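Local coordinates for protein N-acetylglucosaminidase (Paenibacillus barengoltzii, PDB 6INX) that probably hydrolyses glycosidic bonds next to N-acetylglucosamine units, as a glycoside hydrolase family 18 N-acetylglucosaminidase, at residues A[129-134]-A[174-179]. Numbering follows the deposited sequence.
Sequences NFTLLL and QRYLDF
With CG of Tyr176 turned anti to its own carbonyl carbon (chi1 -53°), the phenol ring lies beside the helix that carries Thr131 and Leu134 and is directed back toward Thr131. Leu134 has a comparable first torsion (chi1 -67°); its CD1, anti to CA, goes over the rim of the Phe130 ring, and the other branch, CD2, is left to meet Leu177. The touches are few and loose. CG2 of Thr131 lies at the edge of the tyrosine ring, near its plane, 4.2 Å from CE2 of Tyr176. One turn on, the backbone O of Leu134 stands 4.0 Å from CB of Tyr176, where the two segments come nearest. Beside it the two leucines meet methyl to methyl, CD2 of Leu134 being 4.3 Å from CD2 of Leu177. No hydrogen bond crosses between the segments. Residues 129-134 belong to helix 126-148, which follows strand 105-109 of the family 18 TIM barrel and leads into strand 153-159; residues 174-179 link helix 170-173 to the next parallel strand, 179-183. The contact therefore joins an outer helix of the barrel to the loop feeding the neighbouring strand, and Val173 extends its apolar side against Phe130, Thr131 and Leu134. Arg175 folds back over Tyr176, its CG 3.6 Å above the ring plane and over the centre. From there NE of Arg175 donates to OH of Tyr176 at 2.9 Å, with the oxygen close to the guanidinium plane, a clasp that should restrain the ring's tilt. OG1 of Thr131 is hydrogen-bonded to Glu169, while CG2 faces the tyrosine. Farther along the helix, Arg138 binds the backbone O of Tyr176 through NE and forms a salt bridge with Asp178 through NH2.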
ATOM      1  N   ASN A 129      -0.501  17.117 -17.626  1.00 10.70           N
ATOM      2  CA  ASN A 129       0.539  18.126 -17.831  1.00  8.04           C
ATOM      3  C   ASN A 129       1.937  17.513 -17.881  1.00  8.13           C
ATOM      4  O   ASN A 129       2.824  18.063 -18.541  1.00 10.14           O
ATOM      5  CB  ASN A 129       0.462  19.199 -16.736  1.00  8.74           C
ATOM      6  CG  ASN A 129      -0.758  20.073 -16.868  1.00 11.36           C
ATOM      7  OD1 ASN A 129      -1.414  20.077 -17.904  1.00 13.08           O
ATOM      8  ND2 ASN A 129      -1.081  20.802 -15.821  1.00 11.96           N
ATOM      9  N   PHE A 130       2.153  16.387 -17.188  1.00  9.40           N
ATOM     10  CA  PHE A 130       3.447  15.703 -17.243  1.00  9.26           C
ATOM     11  C   PHE A 130       3.758  15.234 -18.660  1.00  9.55           C
ATOM     12  O   PHE A 130       4.889  15.382 -19.141  1.00 10.79           O
ATOM     13  CB  PHE A 130       3.407  14.525 -16.259  1.00  8.87           C
ATOM     14  CG  PHE A 130       4.698  13.747 -16.107  1.00  9.46           C
ATOM     15  CD1 PHE A 130       5.904  14.376 -15.800  1.00  9.77           C
ATOM     16  CD2 PHE A 130       4.676  12.353 -16.185  1.00  8.75           C
ATOM     17  CE1 PHE A 130       7.061  13.640 -15.602  1.00 10.36           C
ATOM     18  CE2 PHE A 130       5.829  11.611 -15.992  1.00  9.79           C
ATOM     19  CZ  PHE A 130       7.025  12.251 -15.700  1.00 10.50           C
ATOM     20  N   THR A 131       2.756  14.683 -19.350  1.00 10.24           N
ATOM     21  CA  THR A 131       2.949  14.269 -20.734  1.00 10.53           C
ATOM     22  C   THR A 131       3.303  15.464 -21.605  1.00 10.32           C
ATOM     23  O   THR A 131       4.215  15.389 -22.434  1.00 11.65           O
ATOM     24  CB  THR A 131       1.672  13.623 -21.252  1.00 12.67           C
ATOM     25  OG1 THR A 131       1.308  12.546 -20.380  1.00 13.11           O
ATOM     26  CG2 THR A 131       1.897  13.084 -22.666  1.00 15.76           C
ATOM     27  N   LEU A 132       2.563  16.567 -21.447  1.00 10.03           N
ATOM     28  CA  LEU A 132       2.848  17.770 -22.228  1.00 10.55           C
ATOM     29  C   LEU A 132       4.238  18.314 -21.927  1.00 10.97           C
ATOM     30  O   LEU A 132       4.944  18.777 -22.833  1.00 11.57           O
ATOM     31  CB  LEU A 132       1.803  18.848 -21.940  1.00 14.87           C
ATOM     32  CG  LEU A 132       0.348  18.481 -22.215  1.00 14.08           C
ATOM     33  CD1 LEU A 132      -0.575  19.608 -21.773  1.00 14.53           C
ATOM     34  CD2 LEU A 132       0.152  18.136 -23.688  1.00 19.08           C
ATOM     35  N   LEU A 133       4.636  18.301 -20.654  1.00  9.95           N
ATOM     36  CA  LEU A 133       5.967  18.777 -20.289  1.00 10.28           C
ATOM     37  C   LEU A 133       7.058  17.965 -20.985  1.00  9.28           C
ATOM     38  O   LEU A 133       8.001  18.531 -21.559  1.00  9.68           O
ATOM     39  CB  LEU A 133       6.130  18.723 -18.765  1.00 10.61           C
ATOM     40  CG  LEU A 133       7.541  18.993 -18.223  1.00 10.58           C
ATOM     41  CD1 LEU A 133       7.947  20.436 -18.512  1.00 12.84           C
ATOM     42  CD2 LEU A 133       7.679  18.671 -16.722  1.00 11.64           C
ATOM     43  N   LEU A 134       6.970  16.631 -20.903  1.00  9.31           N
ATOM     44  CA  LEU A 134       8.000  15.790 -21.504  1.00  8.94           C
ATOM     45  C   LEU A 134       8.005  15.910 -23.021  1.00 11.91           C
ATOM     46  O   LEU A 134       9.070  15.878 -23.642  1.00 10.98           O
ATOM     47  CB  LEU A 134       7.801  14.333 -21.075  1.00 10.22           C
ATOM     48  CG  LEU A 134       8.047  14.074 -19.589  1.00 11.25           C
ATOM     49  CD1 LEU A 134       7.610  12.664 -19.210  1.00 12.24           C
ATOM     50  CD2 LEU A 134       9.508  14.279 -19.268  1.00 13.26           C
ATOM     51  N   GLN A 174       6.062   7.377 -22.361  1.00 14.11           N
ATOM     52  CA  GLN A 174       7.225   6.596 -22.782  1.00 14.05           C
ATOM     53  C   GLN A 174       7.704   6.977 -24.175  1.00 14.32           C
ATOM     54  O   GLN A 174       8.893   6.827 -24.482  1.00 13.89           O
ATOM     55  CB  GLN A 174       6.931   5.093 -22.699  1.00 16.04           C
ATOM     56  CG  GLN A 174       5.807   4.624 -23.614  1.00 16.66           C
ATOM     57  CD  GLN A 174       6.272   4.313 -25.030  1.00 18.11           C
ATOM     58  OE1 GLN A 174       7.459   4.114 -25.278  1.00 18.56           O
ATOM     59  NE2 GLN A 174       5.329   4.283 -25.966  1.00 24.70           N
ATOM     60  N   ARG A 175       6.798   7.477 -25.025  1.00 14.52           N
ATOM     61  CA  ARG A 175       7.150   7.776 -26.409  1.00 16.14           C
ATOM     62  C   ARG A 175       8.242   8.837 -26.506  1.00 15.71           C
ATOM     63  O   ARG A 175       9.009   8.851 -27.476  1.00 16.78           O
ATOM     64  CB  ARG A 175       5.882   8.200 -27.159  1.00 19.09           C
ATOM     65  CG  ARG A 175       6.003   9.420 -28.036  1.00 29.63           C
ATOM     66  CD  ARG A 175       4.628   9.820 -28.574  1.00 31.22           C
ATOM     67  NE  ARG A 175       4.682  11.056 -29.353  1.00 34.55           N
ATOM     68  CZ  ARG A 175       4.875  11.101 -30.669  1.00 34.64           C
ATOM     69  NH1 ARG A 175       5.035   9.979 -31.359  1.00 36.57           N
ATOM     70  NH2 ARG A 175       4.909  12.271 -31.296  1.00 37.43           N
ATOM     71  N   TYR A 176       8.353   9.708 -25.505  1.00 14.78           N
ATOM     72  CA  TYR A 176       9.303  10.814 -25.544  1.00 13.50           C
ATOM     73  C   TYR A 176      10.616  10.505 -24.844  1.00 12.04           C
ATOM     74  O   TYR A 176      11.514  11.352 -24.842  1.00 14.70           O
ATOM     75  CB  TYR A 176       8.668  12.063 -24.927  1.00 13.26           C
ATOM     76  CG  TYR A 176       7.356  12.360 -25.586  1.00 14.74           C
ATOM     77  CD1 TYR A 176       7.313  12.764 -26.909  1.00 14.81           C
ATOM     78  CD2 TYR A 176       6.157  12.178 -24.910  1.00 15.79           C
ATOM     79  CE1 TYR A 176       6.111  13.014 -27.534  1.00 17.34           C
ATOM     80  CE2 TYR A 176       4.947  12.427 -25.531  1.00 16.96           C
ATOM     81  CZ  TYR A 176       4.936  12.841 -26.844  1.00 19.55           C
ATOM     82  OH  TYR A 176       3.734  13.082 -27.470  1.00 23.98           O
ATOM     83  N   LEU A 177      10.771   9.302 -24.297  1.00 10.88           N
ATOM     84  CA  LEU A 177      11.893   8.980 -23.427  1.00 11.38           C
ATOM     85  C   LEU A 177      12.780   7.901 -24.031  1.00 12.74           C
ATOM     86  O   LEU A 177      12.291   6.958 -24.664  1.00 14.08           O
ATOM     87  CB  LEU A 177      11.382   8.465 -22.089  1.00 10.82           C
ATOM     88  CG  LEU A 177      10.421   9.407 -21.374  1.00 13.68           C
ATOM     89  CD1 LEU A 177      10.002   8.762 -20.070  1.00 12.91           C
ATOM     90  CD2 LEU A 177      11.072  10.775 -21.161  1.00 10.67           C
ATOM     91  N   ASP A 178      14.088   8.035 -23.810  1.00 11.62           N
ATOM     92  CA  ASP A 178      15.006   6.964 -24.186  1.00 11.74           C
ATOM     93  C   ASP A 178      14.790   5.736 -23.322  1.00 14.51           C
ATOM     94  O   ASP A 178      14.853   4.603 -23.813  1.00 14.32           O
ATOM     95  CB  ASP A 178      16.451   7.442 -24.069  1.00 13.84           C
ATOM     96  CG  ASP A 178      16.785   8.523 -25.067  1.00 15.99           C
ATOM     97  OD1 ASP A 178      17.249   8.187 -26.176  1.00 16.88           O
ATOM     98  OD2 ASP A 178      16.569   9.704 -24.763  1.00 13.73           O
ATOM     99  N   PHE A 179      14.570   5.940 -22.026  1.00 12.39           N
ATOM    100  CA  PHE A 179      14.150   4.858 -21.148  1.00 11.90           C
ATOM    101  C   PHE A 179      13.492   5.448 -19.910  1.00 11.49           C
ATOM    102  O   PHE A 179      13.536   6.662 -19.672  1.00 13.01           O
ATOM    103  CB  PHE A 179      15.285   3.882 -20.796  1.00 17.27           C
ATOM    104  CG  PHE A 179      16.535   4.527 -20.255  1.00 14.69           C
ATOM    105  CD1 PHE A 179      17.646   4.689 -21.068  1.00 19.89           C
ATOM    106  CD2 PHE A 179      16.628   4.917 -18.928  1.00 17.96           C
ATOM    107  CE1 PHE A 179      18.812   5.250 -20.574  1.00 20.34           C
ATOM    108  CE2 PHE A 179      17.796   5.482 -18.428  1.00 19.29           C
ATOM    109  CZ  PHE A 179      18.886   5.647 -19.253  1.00 20.15           C
TER